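Local atomic coordinates of trafficking protein particle complex subunit 3 (Naegleria fowleri, PDB entry 6AQ3), a protein that is a subunit of the trafficking protein particle (TRAPP) complex, probably acting in vesicle tethering, and carries covalently bound palmitic acid. Residues 130-133 against 134-138; 153-156 against 157-160. One frame throughout, in Å; residues are numbered along the deposited sequence.

Interaction 1: 130-133 against 134-138; sequences VELP and EPIKQ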
# COMPACT_ATOMS: atom_id res chain seq x y z
N VAL C 130 2.37 11.01 -10.33
CA VAL C 130 1.42 11.82 -9.57
C VAL C 130 1.59 13.26 -10.01
O VAL C 130 2.71 13.75 -10.18
CB VAL C 130 1.63 11.67 -8.05
CG1 VAL C 130 0.71 12.62 -7.28
CG2 VAL C 130 1.41 10.24 -7.61
N GLU C 131 0.47 13.93 -10.26
CA GLU C 131 0.48 15.33 -10.62
C GLU C 131 -0.63 15.99 -9.83
O GLU C 131 -1.80 15.63 -10.01
CB GLU C 131 0.26 15.52 -12.12
N LEU C 132 -0.28 16.94 -8.97
CA LEU C 132 -1.35 17.56 -8.21
C LEU C 132 -1.97 18.71 -8.99
O LEU C 132 -1.25 19.54 -9.55
CB LEU C 132 -0.82 18.10 -6.89
CG LEU C 132 -0.01 17.15 -6.04
CD1 LEU C 132 0.39 17.94 -4.78
CD2 LEU C 132 -0.86 15.91 -5.74
N PRO C 133 -3.30 18.81 -8.99
CA PRO C 133 -3.94 19.98 -9.60
C PRO C 133 -3.51 21.26 -8.90
O PRO C 133 -3.11 21.26 -7.73
CB PRO C 133 -5.44 19.71 -9.40
CG PRO C 133 -5.56 18.26 -9.15
CD PRO C 133 -4.28 17.89 -8.41
N GLU C 134 -3.58 22.37 -9.64
CA GLU C 134 -3.04 23.62 -9.12
C GLU C 134 -3.61 24.03 -7.77
O GLU C 134 -2.82 24.35 -6.87
CB GLU C 134 -3.21 24.72 -10.17
CG GLU C 134 -2.40 25.97 -9.87
CD GLU C 134 -0.92 25.68 -9.76
OE1 GLU C 134 -0.40 24.86 -10.57
OE2 GLU C 134 -0.28 26.26 -8.86
N PRO C 135 -4.93 24.02 -7.54
CA PRO C 135 -5.44 24.40 -6.21
C PRO C 135 -4.96 23.49 -5.08
O PRO C 135 -4.87 23.94 -3.92
CB PRO C 135 -6.96 24.38 -6.39
CG PRO C 135 -7.21 23.58 -7.64
CD PRO C 135 -6.04 23.85 -8.51
N ILE C 136 -4.71 22.21 -5.36
CA ILE C 136 -4.16 21.34 -4.32
C ILE C 136 -2.72 21.72 -4.01
O ILE C 136 -2.28 21.63 -2.85
CB ILE C 136 -4.28 19.86 -4.74
CG1 ILE C 136 -5.75 19.49 -4.99
CG2 ILE C 136 -3.69 18.95 -3.68
CD1 ILE C 136 -6.66 19.84 -3.86
N LYS C 137 -1.93 22.10 -5.02
CA LYS C 137 -0.56 22.54 -4.75
C LYS C 137 -0.56 23.80 -3.90
O LYS C 137 0.24 23.92 -2.96
CB LYS C 137 0.20 22.82 -6.05
CG LYS C 137 0.58 21.61 -6.87
CD LYS C 137 1.22 22.02 -8.21
CE LYS C 137 2.46 22.88 -8.00
NZ LYS C 137 3.25 23.05 -9.26
N GLN C 138 -1.44 24.75 -4.21
CA GLN C 138 -1.50 26.00 -3.47
C GLN C 138 -1.89 25.74 -2.02
O GLN C 138 -1.47 26.48 -1.12
CB GLN C 138 -2.48 26.96 -4.15
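P133 and I136 lie side by side and point the same way at the start of the short helix 134-138, where P133 holds the N-cap position. The CD methylene of P133 meets the CG1 methylene of I136 at 4.1 Å, an apolar contact. CG1 of I136 sits beside its own backbone N and anti to the carbonyl carbon (chi1 -59°), which brings this branch alongside the proline ring. The other branch, CG2, approaches CD1 of L132 more loosely, at 4.3 Å. L132 turns its CB toward the helix and meets K137 CG at 3.8 Å; the lysine chain continues with its CD 3.7 Å from the carbonyl oxygen of L132, then bends at chi3 and leads its end away. Beyond the turn, L141 touches both L132 and I136, and L171 also packs on L132, so the apolar side of this surface turn faces neighbouring loops. Two amides of the first helical turn converge on one acceptor: I136 N binds P133 O weakly, bent to 121°, while K137 N reaches the same oxygen at 3.1 Å.

Interaction 2: 153-156 against 157-160; sequences GALE and MVLM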
# COMPACT_ATOMS: atom_id res chain seq x y z
N GLY C 153 5.93 7.52 15.21
CA GLY C 153 5.49 6.35 15.95
C GLY C 153 6.65 5.41 16.23
O GLY C 153 6.75 4.85 17.32
N ALA C 154 7.54 5.23 15.26
CA ALA C 154 8.67 4.35 15.50
C ALA C 154 9.55 4.88 16.63
O ALA C 154 9.90 4.13 17.55
CB ALA C 154 9.49 4.18 14.22
N LEU C 155 9.88 6.17 16.60
CA LEU C 155 10.81 6.69 17.59
C LEU C 155 10.20 6.70 18.99
O LEU C 155 10.93 6.54 19.98
CB LEU C 155 11.28 8.10 17.21
CG LEU C 155 12.16 8.14 15.95
CD1 LEU C 155 12.67 9.56 15.66
CD2 LEU C 155 13.32 7.19 16.08
N GLU C 156 8.87 6.83 19.08
CA GLU C 156 8.21 6.74 20.38
C GLU C 156 8.49 5.40 21.02
O GLU C 156 8.69 5.31 22.24
CB GLU C 156 6.71 6.96 20.23
CG GLU C 156 5.97 6.97 21.57
CD GLU C 156 4.47 7.19 21.41
OE1 GLU C 156 3.69 6.36 21.91
OE2 GLU C 156 4.08 8.21 20.78
N MET C 157 8.55 4.34 20.22
CA MET C 157 8.82 3.03 20.77
C MET C 157 10.23 2.91 21.34
O MET C 157 10.46 2.08 22.23
CB MET C 157 8.56 1.97 19.70
CG MET C 157 7.10 1.92 19.26
SD MET C 157 5.96 1.69 20.65
CE MET C 157 5.35 3.36 20.88
N VAL C 158 11.18 3.72 20.87
CA VAL C 158 12.50 3.78 21.49
C VAL C 158 12.56 5.03 22.36
O VAL C 158 13.61 5.68 22.47
CB VAL C 158 13.63 3.73 20.45
CG1 VAL C 158 13.76 2.32 19.88
CG2 VAL C 158 13.37 4.69 19.32
N LEU C 159 11.41 5.40 22.92
CA LEU C 159 11.30 6.34 24.05
C LEU C 159 11.76 7.75 23.69
O LEU C 159 12.37 8.45 24.50
CB LEU C 159 12.06 5.82 25.28
CG LEU C 159 11.64 4.43 25.76
CD1 LEU C 159 12.20 4.18 27.15
CD2 LEU C 159 10.13 4.25 25.74
N MET C 160 11.45 8.17 22.48
CA MET C 160 11.69 9.53 22.04
C MET C 160 10.38 10.12 21.54
O MET C 160 9.74 9.54 20.67
CB MET C 160 12.75 9.60 20.95
CG MET C 160 14.06 9.01 21.33
SD MET C 160 15.16 9.21 19.94
CE MET C 160 16.45 8.03 20.34
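L155 O receives the backbone N of M160 at 3.0 Å, and E156 O receives that of L159 at 2.8 Å. These two bonds, with L159 at positive phi as the C-prime residue, make the Schellman motif that ends helix 146-157. Both donors stand above the plane of the carbonyl they bind, the L159 amide by 67°. V158 N adds a weak bond to L155 O, and M160 O draws a CA-H...O contact from E156 CA at 3.2 Å. Around this backbone core, the side chains of L155 and V158 cross at an angle, CD2 of L155 lying 4.1 Å from CG2 of V158. E156 and M157 meet obliquely: the glutamate runs out extended, with CG anti to the backbone N (chi1 -176°), whereas the methionine bends at chi2 and chi3 and returns its CE to 3.7 Å from E156 CG. Farther out, Y61 hydrogen-bonds E156 OE2, M65 of helix 49-75 touches both E156 and M157, and F85 and T88 of helix 85-101 pack on M160. The amides of M160 and L159 thus take up the carbonyls of L155 and E156 as the chain turns into strand 160-168. A154, L155 and V158 touch the palmitic acid, an apolar contact.

In the fold
Interactions 1 and 2 mark contrasting helix boundaries: 130-138 enters helix 134-138, whereas 153-160 leaves helix 146-157, the next helix in the chain, for strand 160-168. They lie on opposite sides of the chain's centre, their own centres about 33 Å apart, and do not touch. Interaction 1 is a surface contact with I136 as its buried residue; interaction 2 is partly buried, with four of its eight touching residues buried. The first combines an N-cap carbonyl with apolar and aliphatic side chains, whereas the second is led by main-chain bonds, its side chains reaching helices 49-75 and 85-101. Of the two, interaction 2 is the one that borders the palmitic acid.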